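Local coordinates for protein magnesium-protoporphyrin O-methyltransferase (Synechocystis sp., PDB 4QDJ) that transfers a methyl group from S-adenosylmethionine to Mg-protoporphyrin IX, forming its 13-monomethyl ester in chlorophyll biosynthesis, at residues G74-S77 with I78-Q82; E106-Y110 with G111-T115; D49-V52 with A53-A57. All blocks are in the same frame, centred on the assembly; numbering follows the deposited sequence.

From the N terminus the contacts follow in series, interaction 3 first, then interaction 1, then interaction 2. None nests in or crosses another. Each joins two adjoining segments, so none closes a long loop: interaction 3 is two turns within helix 35-58, interaction 1 the passage from the loop after strand 65-69 into helix 77-82, and interaction 2 the turn from helix 94-108 toward strand 115-118. Interaction 1 stands between the others in space. Leu76 and Leu80 pack on Val51, Val52 and Leu55 of interaction 3, while Ala81 and Gln82 meet Asn112, Pro114 and Leu108 of interaction 2. Interactions 2 and 3 do not touch, their centres lying about 20 Å apart.

Interaction 1 (G74-S77 with I78-Q82); sequences GSLS and IPLAQ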
ATOM      1  N   GLY A  74       1.508  -8.887  -0.046  1.00  8.44           N
ATOM      2  CA  GLY A  74       0.733  -8.997  -1.271  1.00  8.39           C
ATOM      3  C   GLY A  74      -0.774  -9.063  -1.100  1.00  8.08           C
ATOM      4  O   GLY A  74      -1.478  -9.551  -1.986  1.00  8.03           O
ATOM      5  N   SER A  75      -1.272  -8.559   0.027  1.00  8.44           N
ATOM      6  CA  SER A  75      -2.703  -8.596   0.325  1.00  8.04           C
ATOM      7  C   SER A  75      -3.551  -7.931  -0.753  1.00  7.99           C
ATOM      8  O   SER A  75      -4.672  -8.361  -1.018  1.00  8.56           O
ATOM      9  CB  SER A  75      -2.988  -7.939   1.675  1.00  9.82           C
ATOM     10  OG  SER A  75      -2.332  -8.630   2.726  1.00 12.19           O
ATOM     11  N   LEU A  76      -3.021  -6.877  -1.365  1.00  7.05           N
ATOM     12  CA  LEU A  76      -3.711  -6.217  -2.467  1.00  6.76           C
ATOM     13  C   LEU A  76      -3.231  -6.730  -3.823  1.00  5.93           C
ATOM     14  O   LEU A  76      -4.030  -6.918  -4.740  1.00  6.75           O
ATOM     15  CB  LEU A  76      -3.530  -4.699  -2.396  1.00  6.80           C
ATOM     16  CG  LEU A  76      -4.163  -3.918  -3.550  1.00  8.65           C
ATOM     17  CD1 LEU A  76      -5.683  -4.010  -3.500  1.00 10.06           C
ATOM     18  CD2 LEU A  76      -3.706  -2.475  -3.532  1.00 10.29           C
ATOM     19  N   SER A  77      -1.923  -6.952  -3.943  1.00  6.60           N
ATOM     20  CA  SER A  77      -1.326  -7.368  -5.214  1.00  5.91           C
ATOM     21  C   SER A  77      -1.941  -8.641  -5.778  1.00  6.09           C
ATOM     22  O   SER A  77      -2.224  -8.734  -6.976  1.00  7.61           O
ATOM     23  CB  SER A  77       0.181  -7.571  -5.060  1.00  8.51           C
ATOM     24  OG  SER A  77       0.839  -6.343  -4.821  1.00 13.88           O
ATOM     25  N   ILE A  78      -2.133  -9.626  -4.912  1.00  6.20           N
ATOM     26  CA  ILE A  78      -2.648 -10.919  -5.346  1.00  7.15           C
ATOM     27  C   ILE A  78      -4.091 -10.854  -5.883  1.00  7.33           C
ATOM     28  O   ILE A  78      -4.342 -11.304  -7.001  1.00  6.92           O
ATOM     29  CB  ILE A  78      -2.445 -12.005  -4.262  1.00  9.14           C
ATOM     30  CG1 ILE A  78      -0.946 -12.235  -4.045  1.00  9.96           C
ATOM     31  CG2 ILE A  78      -3.141 -13.302  -4.652  1.00 11.24           C
ATOM     32  CD1 ILE A  78      -0.613 -13.082  -2.835  1.00 12.80           C
ATOM     33  N   PRO A  79      -5.036 -10.273  -5.116  1.00  7.14           N
ATOM     34  CA  PRO A  79      -6.381 -10.190  -5.704  1.00  8.36           C
ATOM     35  C   PRO A  79      -6.479  -9.323  -6.963  1.00  7.72           C
ATOM     36  O   PRO A  79      -7.329  -9.597  -7.808  1.00  8.16           O
ATOM     37  CB  PRO A  79      -7.237  -9.606  -4.571  1.00  9.59           C
ATOM     38  CG  PRO A  79      -6.273  -9.020  -3.603  1.00  9.90           C
ATOM     39  CD  PRO A  79      -5.030  -9.844  -3.707  1.00  9.15           C
ATOM     40  N   LEU A  80      -5.631  -8.306  -7.099  1.00  6.93           N
ATOM     41  CA  LEU A  80      -5.628  -7.523  -8.332  1.00  6.56           C
ATOM     42  C   LEU A  80      -5.138  -8.367  -9.506  1.00  6.30           C
ATOM     43  O   LEU A  80      -5.695  -8.300 -10.601  1.00  7.29           O
ATOM     44  CB  LEU A  80      -4.783  -6.254  -8.191  1.00  6.73           C
ATOM     45  CG  LEU A  80      -5.374  -5.166  -7.288  1.00  6.64           C
ATOM     46  CD1 LEU A  80      -4.482  -3.933  -7.289  1.00  9.31           C
ATOM     47  CD2 LEU A  80      -6.789  -4.806  -7.734  1.00  9.35           C
ATOM     48  N   ALA A  81      -4.105  -9.170  -9.270  1.00  7.45           N
ATOM     49  CA  ALA A  81      -3.585 -10.062 -10.302  1.00  7.94           C
ATOM     50  C   ALA A  81      -4.611 -11.131 -10.665  1.00  7.34           C
ATOM     51  O   ALA A  81      -4.753 -11.493 -11.833  1.00  9.05           O
ATOM     52  CB  ALA A  81      -2.283 -10.704  -9.849  1.00  8.57           C
ATOM     53  N   GLN A  82      -5.321 -11.633  -9.658  1.00  6.95           N
ATOM     54  CA  GLN A  82      -6.387 -12.605  -9.877  1.00  7.76           C
ATOM     55  C   GLN A  82      -7.467 -12.034 -10.790  1.00  8.22           C
ATOM     56  O   GLN A  82      -8.079 -12.762 -11.576  1.00 10.33           O
ATOM     57  CB  GLN A  82      -6.999 -13.039  -8.540  1.00  7.18           C
ATOM     58  CG  GLN A  82      -6.122 -13.993  -7.743  1.00  7.56           C
ATOM     59  CD  GLN A  82      -6.662 -14.288  -6.353  1.00  8.92           C
ATOM     60  OE1 GLN A  82      -7.079 -13.383  -5.630  1.00 11.59           O
ATOM     61  NE2 GLN A  82      -6.653 -15.562  -5.973  1.00 10.15           N
TER
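Leu76, just before helix 77-82, and Leu80, one turn further on within it, follow the glycine-rich loop after strand 65-69 in the class I methyltransferase fold, and their side chains cross obliquely. CG of Leu76 meets CD1 of Leu80 at 3.8 Å, and CD1 of Leu76 lies 4.0 Å from CG of Leu80. Leu76 carries its CG anti to the backbone N (chi1 177°), whereas Leu80 turns its CG away from its own carbonyl carbon (chi1 -71°), which brings it back to within 3.4 Å of Leu76 O. Leu80 N also donates to Leu76 O at 3.2 Å. The pair reaches Val52 of helix 35-58 and Ile132 of strand 130-133; an alanine in place of Leu76 would probably open a gap there and leave Leu80 CD1 without its neighbour.

On another side of the turn, Ile78 lays CG1 3.4 Å from Gly74 O, the acceptor of its own backbone N-H in a nearly straight bond (170°). Gly74 has a positive phi, and a CB on it would come tight against Ile78 CD1. Ser75, the residue of this contact that touches S-adenosylmethionine, has its CB directed away from 78-82, while the hydroxyl of Ser77 is hydrogen-bonded to Asp68. Ala81 N bonds to Ser77 O at 3.0 Å. Pro79 has no N-H to offer Ser75 O in the matching place, and puts its ring carbon CD 3.1 Å from that oxygen instead.

Interaction 2 (E106-Y110 with G111-T115); sequences EVLAY and GNQPT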
ATOM      1  N   GLU A 106       1.798 -19.954  -4.480  1.00 20.60           N
ATOM      2  CA  GLU A 106       0.926 -20.993  -3.947  1.00 22.96           C
ATOM      3  C   GLU A 106      -0.488 -20.914  -4.511  1.00 23.15           C
ATOM      4  O   GLU A 106      -1.124 -21.938  -4.755  1.00 25.44           O
ATOM      5  CB  GLU A 106       0.877 -20.921  -2.419  1.00 24.73           C
ATOM      6  CG  GLU A 106       2.141 -21.402  -1.726  0.36 25.44           C
ATOM      7  CD  GLU A 106       2.061 -21.270  -0.217  0.35 26.23           C
ATOM      8  OE1 GLU A 106       1.043 -20.748   0.280  0.35 26.75           O
ATOM      9  OE2 GLU A 106       3.016 -21.688   0.471  0.19 26.45           O
ATOM     10  N   VAL A 107      -0.977 -19.698  -4.725  1.00 23.02           N
ATOM     11  CA  VAL A 107      -2.369 -19.516  -5.115  1.00 23.64           C
ATOM     12  C   VAL A 107      -2.543 -19.230  -6.609  1.00 22.97           C
ATOM     13  O   VAL A 107      -3.594 -19.520  -7.182  1.00 24.99           O
ATOM     14  CB  VAL A 107      -3.055 -18.423  -4.256  1.00 25.67           C
ATOM     15  CG1 VAL A 107      -2.628 -17.037  -4.700  1.00 23.76           C
ATOM     16  CG2 VAL A 107      -4.560 -18.563  -4.319  1.00 27.20           C
ATOM     17  N   LEU A 108      -1.509 -18.686  -7.245  1.00 20.98           N
ATOM     18  CA  LEU A 108      -1.602 -18.306  -8.653  1.00 19.86           C
ATOM     19  C   LEU A 108      -0.851 -19.250  -9.584  1.00 23.07           C
ATOM     20  O   LEU A 108      -1.082 -19.240 -10.794  1.00 23.07           O
ATOM     21  CB  LEU A 108      -1.099 -16.877  -8.859  1.00 19.04           C
ATOM     22  CG  LEU A 108      -1.819 -15.814  -8.032  1.00 20.94           C
ATOM     23  CD1 LEU A 108      -1.389 -14.421  -8.447  1.00 19.63           C
ATOM     24  CD2 LEU A 108      -3.313 -15.984  -8.181  1.00 23.93           C
ATOM     25  N   ALA A 109       0.041 -20.057  -9.014  1.00 24.08           N
ATOM     26  CA  ALA A 109       0.874 -20.978  -9.785  1.00 24.12           C
ATOM     27  C   ALA A 109       1.620 -20.261 -10.910  1.00 25.18           C
ATOM     28  O   ALA A 109       2.408 -19.352 -10.657  1.00 27.48           O
ATOM     29  CB  ALA A 109       0.042 -22.136 -10.334  1.00 24.83           C
ATOM     30  N   TYR A 110       1.355 -20.661 -12.150  1.00 24.90           N
ATOM     31  CA  TYR A 110       2.042 -20.070 -13.294  1.00 25.28           C
ATOM     32  C   TYR A 110       1.136 -19.168 -14.122  1.00 26.39           C
ATOM     33  O   TYR A 110       1.441 -18.847 -15.271  1.00 27.47           O
ATOM     34  CB  TYR A 110       2.672 -21.160 -14.159  1.00 25.36           C
ATOM     35  CG  TYR A 110       3.654 -21.999 -13.383  1.00 25.48           C
ATOM     36  CD1 TYR A 110       4.929 -21.525 -13.107  1.00 26.95           C
ATOM     37  CD2 TYR A 110       3.300 -23.250 -12.902  1.00 25.57           C
ATOM     38  CE1 TYR A 110       5.831 -22.280 -12.388  1.00 28.24           C
ATOM     39  CE2 TYR A 110       4.193 -24.014 -12.182  1.00 25.23           C
ATOM     40  CZ  TYR A 110       5.458 -23.525 -11.927  1.00 27.80           C
ATOM     41  OH  TYR A 110       6.354 -24.280 -11.209  1.00 29.72           O
ATOM     42  N   GLY A 111       0.025 -18.754 -13.526  1.00 25.46           N
ATOM     43  CA  GLY A 111      -0.875 -17.822 -14.174  1.00 24.19           C
ATOM     44  C   GLY A 111      -0.391 -16.395 -14.023  1.00 24.56           C
ATOM     45  O   GLY A 111       0.805 -16.139 -13.876  1.00 26.10           O
ATOM     46  N   ASN A 112      -1.329 -15.457 -14.055  1.00 21.95           N
ATOM     47  CA  ASN A 112      -0.999 -14.046 -13.926  1.00 20.78           C
ATOM     48  C   ASN A 112      -0.525 -13.710 -12.513  1.00 21.58           C
ATOM     49  O   ASN A 112      -1.329 -13.368 -11.653  1.00 26.56           O
ATOM     50  CB  ASN A 112      -2.217 -13.195 -14.286  1.00 19.81           C
ATOM     51  CG  ASN A 112      -1.895 -11.717 -14.366  1.00 20.24           C
ATOM     52  OD1 ASN A 112      -0.850 -11.323 -14.885  1.00 23.95           O
ATOM     53  ND2 ASN A 112      -2.791 -10.889 -13.844  1.00 16.88           N
ATOM     54  N   GLN A 113       0.779 -13.826 -12.277  1.00 21.33           N
ATOM     55  CA  GLN A 113       1.365 -13.474 -10.986  1.00 18.40           C
ATOM     56  C   GLN A 113       1.764 -12.006 -10.971  1.00 14.27           C
ATOM     57  O   GLN A 113       2.157 -11.459 -12.001  1.00 16.34           O
ATOM     58  CB  GLN A 113       2.623 -14.305 -10.716  1.00 20.65           C
ATOM     59  CG  GLN A 113       2.395 -15.750 -10.308  1.00 23.02           C
ATOM     60  CD  GLN A 113       3.672 -16.408  -9.815  1.00 23.90           C
ATOM     61  OE1 GLN A 113       4.653 -15.731  -9.508  1.00 24.36           O
ATOM     62  NE2 GLN A 113       3.666 -17.734  -9.739  1.00 24.05           N
ATOM     63  N   PRO A 114       1.681 -11.359  -9.800  1.00 10.48           N
ATOM     64  CA  PRO A 114       2.323 -10.047  -9.723  1.00  9.55           C
ATOM     65  C   PRO A 114       3.828 -10.230  -9.799  1.00  9.90           C
ATOM     66  O   PRO A 114       4.331 -11.334  -9.579  1.00 11.80           O
ATOM     67  CB  PRO A 114       1.963  -9.555  -8.314  1.00  9.97           C
ATOM     68  CG  PRO A 114       0.824 -10.407  -7.866  1.00 11.64           C
ATOM     69  CD  PRO A 114       1.027 -11.733  -8.537  1.00 11.34           C
ATOM     70  N   THR A 115       4.546  -9.166 -10.122  1.00 11.36           N
ATOM     71  CA  THR A 115       6.001  -9.133 -10.030  0.62 12.14           C
ATOM     72  C   THR A 115       6.386  -8.441  -8.723  1.00 11.62           C
ATOM     73  O   THR A 115       5.883  -7.353  -8.451  1.00 11.86           O
ATOM     74  CB  THR A 115       6.599  -8.329 -11.201  0.62 13.94           C
ATOM     75  OG1 THR A 115       6.322  -9.000 -12.437  0.62 14.82           O
ATOM     76  CG2 THR A 115       8.104  -8.163 -11.033  0.62 14.89           C
TER
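The flat carboxamide of Gln113 lies beside the type II' beta turn, Leu108 to Gly111, that ends helix 94-108 in the helix-to-strand connection leading to strand 115-118, and the Gln113 chain meets Leu108 on its way there. At the edge of the amide, NE2 is hydrogen-bonded to Gln105 OE1 and OE1, weakly, to Gln101 NE2; the modelled approach of NE2 to Ala109 O is implausibly short and doubtful. Gln113 CG, anti to the carbonyl carbon (chi1 -76°), lies 3.9 Å from Leu108 CB. The Pro114 ring is crossed at about a right angle by the Leu108 side chain, Leu108 CD1 touching Pro114 CD at 3.6 Å and also coming to 3.4 Å from Asn112 O.

Ala109 takes the positive phi that this turn requires at its second position, where glycine is more usual. Asn112 then centres an inverse gamma turn, with a weak bond from Gln113 N to Gly111 O, and its ND2 is hydrogen-bonded to Ala81 O and Ala85 O. The beta turn itself is closed by Gly111 N, which donates to Leu108 O at 3.0 Å.

Interaction 3 (D49-V52 with A53-A57); sequences DSVV and AWLVA
Four successive helical hydrogen bonds link the two turns, from Ala53 N to Asp49 O, Trp54 N to Ser50 O, Leu55 N to Val51 O and Val56 N to Val52 O, the last at 2.9 Å. The Ser50 carbonyl has a second neighbour besides the N-H it accepts: the Trp54 indole is placed so that Ser50 O sits over one of its faces, 3.5 Å from Trp54 CG and displaced toward the rim of the ring system. This follows from a first torsion that holds the ring anti to its own carbonyl carbon (chi1 -82°), beside the backbone N and hence near the preceding turn. The indole also makes a cation-pi contact with Arg211 of strand 207-216, whose NH1 is hydrogen-bonded to Trp54 O, so Arg211 engages both the ring and the backbone carbonyl of Trp54.

The segments are consecutive turns of helix 35-58, which lies against the sheet of this Rossmann-like methyltransferase: Val51 and Trp54 touch Ile224 of strand 221-229, and Leu55 touches Ile161 of strand 159-164. Along this helix Val51 CG1 and Leu55 CD1 are only loosely apposed at 4.4 Å. Leu55 CD1 comes closer to Val51 O, at 3.5 Å. Val52 and Val56 run at a slant to each other and meet through single methyls, CG1 of Val52 lying 4.0 Å from CG2 of Val56. Val56 CG2 also lies 3.3 Å from Val52 O. The polar side chains look back along the helix, Asp49 OD1 to Gln45 NE2 and Ser50 OG to Gln46 O. Ala53 lays its CB 3.3 Å from Asp49 O.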
ATOM      1  N   ASP A  49     -10.422  -4.856   0.163  1.00  8.55           N
ATOM      2  CA  ASP A  49     -11.613  -5.194  -0.612  1.00  9.09           C
ATOM      3  C   ASP A  49     -12.271  -3.968  -1.247  1.00  9.01           C
ATOM      4  O   ASP A  49     -12.787  -4.044  -2.360  1.00  9.66           O
ATOM      5  CB  ASP A  49     -12.627  -5.967   0.239  1.00 11.09           C
ATOM      6  CG  ASP A  49     -12.189  -7.395   0.520  1.00 13.91           C
ATOM      7  OD1 ASP A  49     -11.296  -7.903  -0.190  0.50 13.69           O
ATOM      8  OD2 ASP A  49     -12.746  -8.012   1.452  0.63 13.57           O
ATOM      9  N   SER A  50     -12.247  -2.840  -0.542  1.00  8.94           N
ATOM     10  CA  SER A  50     -12.817  -1.599  -1.062  0.75  8.27           C
ATOM     11  C   SER A  50     -12.060  -1.116  -2.296  1.00  8.07           C
ATOM     12  O   SER A  50     -12.658  -0.665  -3.272  1.00  8.86           O
ATOM     13  CB  SER A  50     -12.812  -0.506   0.013  0.75  9.65           C
ATOM     14  OG  SER A  50     -13.759  -0.780   1.032  0.75 10.16           O
ATOM     15  N   VAL A  51     -10.735  -1.207  -2.245  1.00  7.13           N
ATOM     16  CA  VAL A  51      -9.910  -0.769  -3.366  1.00  7.99           C
ATOM     17  C   VAL A  51     -10.068  -1.700  -4.568  1.00  7.46           C
ATOM     18  O   VAL A  51     -10.230  -1.245  -5.702  1.00  7.15           O
ATOM     19  CB  VAL A  51      -8.430  -0.625  -2.953  1.00  7.59           C
ATOM     20  CG1 VAL A  51      -7.546  -0.362  -4.172  1.00  8.18           C
ATOM     21  CG2 VAL A  51      -8.288   0.499  -1.940  1.00  8.62           C
ATOM     22  N   VAL A  52     -10.045  -3.006  -4.317  1.00  7.10           N
ATOM     23  CA  VAL A  52     -10.290  -3.979  -5.375  1.00  8.19           C
ATOM     24  C   VAL A  52     -11.645  -3.714  -6.030  1.00  7.57           C
ATOM     25  O   VAL A  52     -11.765  -3.723  -7.258  1.00  8.94           O
ATOM     26  CB  VAL A  52     -10.229  -5.428  -4.844  1.00  8.90           C
ATOM     27  CG1 VAL A  52     -10.670  -6.416  -5.921  1.00 10.26           C
ATOM     28  CG2 VAL A  52      -8.820  -5.755  -4.363  1.00 10.27           C
ATOM     29  N   ALA A  53     -12.656  -3.447  -5.206  1.00  7.62           N
ATOM     30  CA  ALA A  53     -14.001  -3.184  -5.708  1.00  7.95           C
ATOM     31  C   ALA A  53     -14.054  -1.949  -6.610  1.00  8.36           C
ATOM     32  O   ALA A  53     -14.743  -1.956  -7.633  1.00  8.82           O
ATOM     33  CB  ALA A  53     -14.985  -3.044  -4.552  1.00  9.65           C
ATOM     34  N   TRP A  54     -13.332  -0.896  -6.231  1.00  7.99           N
ATOM     35  CA  TRP A  54     -13.251   0.310  -7.055  1.00  7.09           C
ATOM     36  C   TRP A  54     -12.711  -0.032  -8.434  1.00  7.83           C
ATOM     37  O   TRP A  54     -13.273   0.369  -9.455  1.00  9.69           O
ATOM     38  CB  TRP A  54     -12.309   1.338  -6.427  1.00  7.09           C
ATOM     39  CG  TRP A  54     -12.896   2.188  -5.349  1.00  7.93           C
ATOM     40  CD1 TRP A  54     -14.204   2.257  -4.965  1.00 10.57           C
ATOM     41  CD2 TRP A  54     -12.180   3.100  -4.511  1.00  7.56           C
ATOM     42  NE1 TRP A  54     -14.344   3.157  -3.934  1.00 11.62           N
ATOM     43  CE2 TRP A  54     -13.116   3.687  -3.636  1.00  9.46           C
ATOM     44  CE3 TRP A  54     -10.835   3.474  -4.412  1.00  8.93           C
ATOM     45  CZ2 TRP A  54     -12.751   4.631  -2.677  1.00 11.00           C
ATOM     46  CZ3 TRP A  54     -10.474   4.411  -3.461  1.00  9.63           C
ATOM     47  CH2 TRP A  54     -11.429   4.979  -2.607  1.00 10.45           C
ATOM     48  N   LEU A  55     -11.607  -0.772  -8.450  1.00  7.97           N
ATOM     49  CA  LEU A  55     -10.895  -1.064  -9.689  1.00  9.79           C
ATOM     50  C   LEU A  55     -11.676  -2.021 -10.582  1.00 10.57           C
ATOM     51  O   LEU A  55     -11.678  -1.880 -11.805  1.00 12.65           O
ATOM     52  CB  LEU A  55      -9.489  -1.601  -9.394  1.00 11.30           C
ATOM     53  CG  LEU A  55      -8.367  -0.554  -9.321  1.00 14.30           C
ATOM     54  CD1 LEU A  55      -8.696   0.561  -8.341  1.00 16.66           C
ATOM     55  CD2 LEU A  55      -7.033  -1.200  -8.965  1.00 16.02           C
ATOM     56  N   VAL A  56     -12.349  -2.986  -9.965  1.00  9.45           N
ATOM     57  CA  VAL A  56     -13.208  -3.909 -10.693  1.00 11.31           C
ATOM     58  C   VAL A  56     -14.393  -3.168 -11.315  1.00 12.50           C
ATOM     59  O   VAL A  56     -14.781  -3.437 -12.456  1.00 15.41           O
ATOM     60  CB  VAL A  56     -13.713  -5.039  -9.766  1.00 14.40           C
ATOM     61  CG1 VAL A  56     -14.900  -5.755 -10.379  1.00 18.99           C
ATOM     62  CG2 VAL A  56     -12.581  -6.016  -9.463  1.00 13.45           C
ATOM     63  N   ALA A  57     -14.947  -2.218 -10.568  1.00 11.79           N
ATOM     64  CA  ALA A  57     -16.121  -1.472 -11.020  1.00 12.58           C
ATOM     65  C   ALA A  57     -15.856  -0.647 -12.280  1.00 13.83           C
ATOM     66  O   ALA A  57     -16.770  -0.394 -13.064  1.00 15.24           O
ATOM     67  CB  ALA A  57     -16.649  -0.581  -9.900  1.00 13.06           C
TER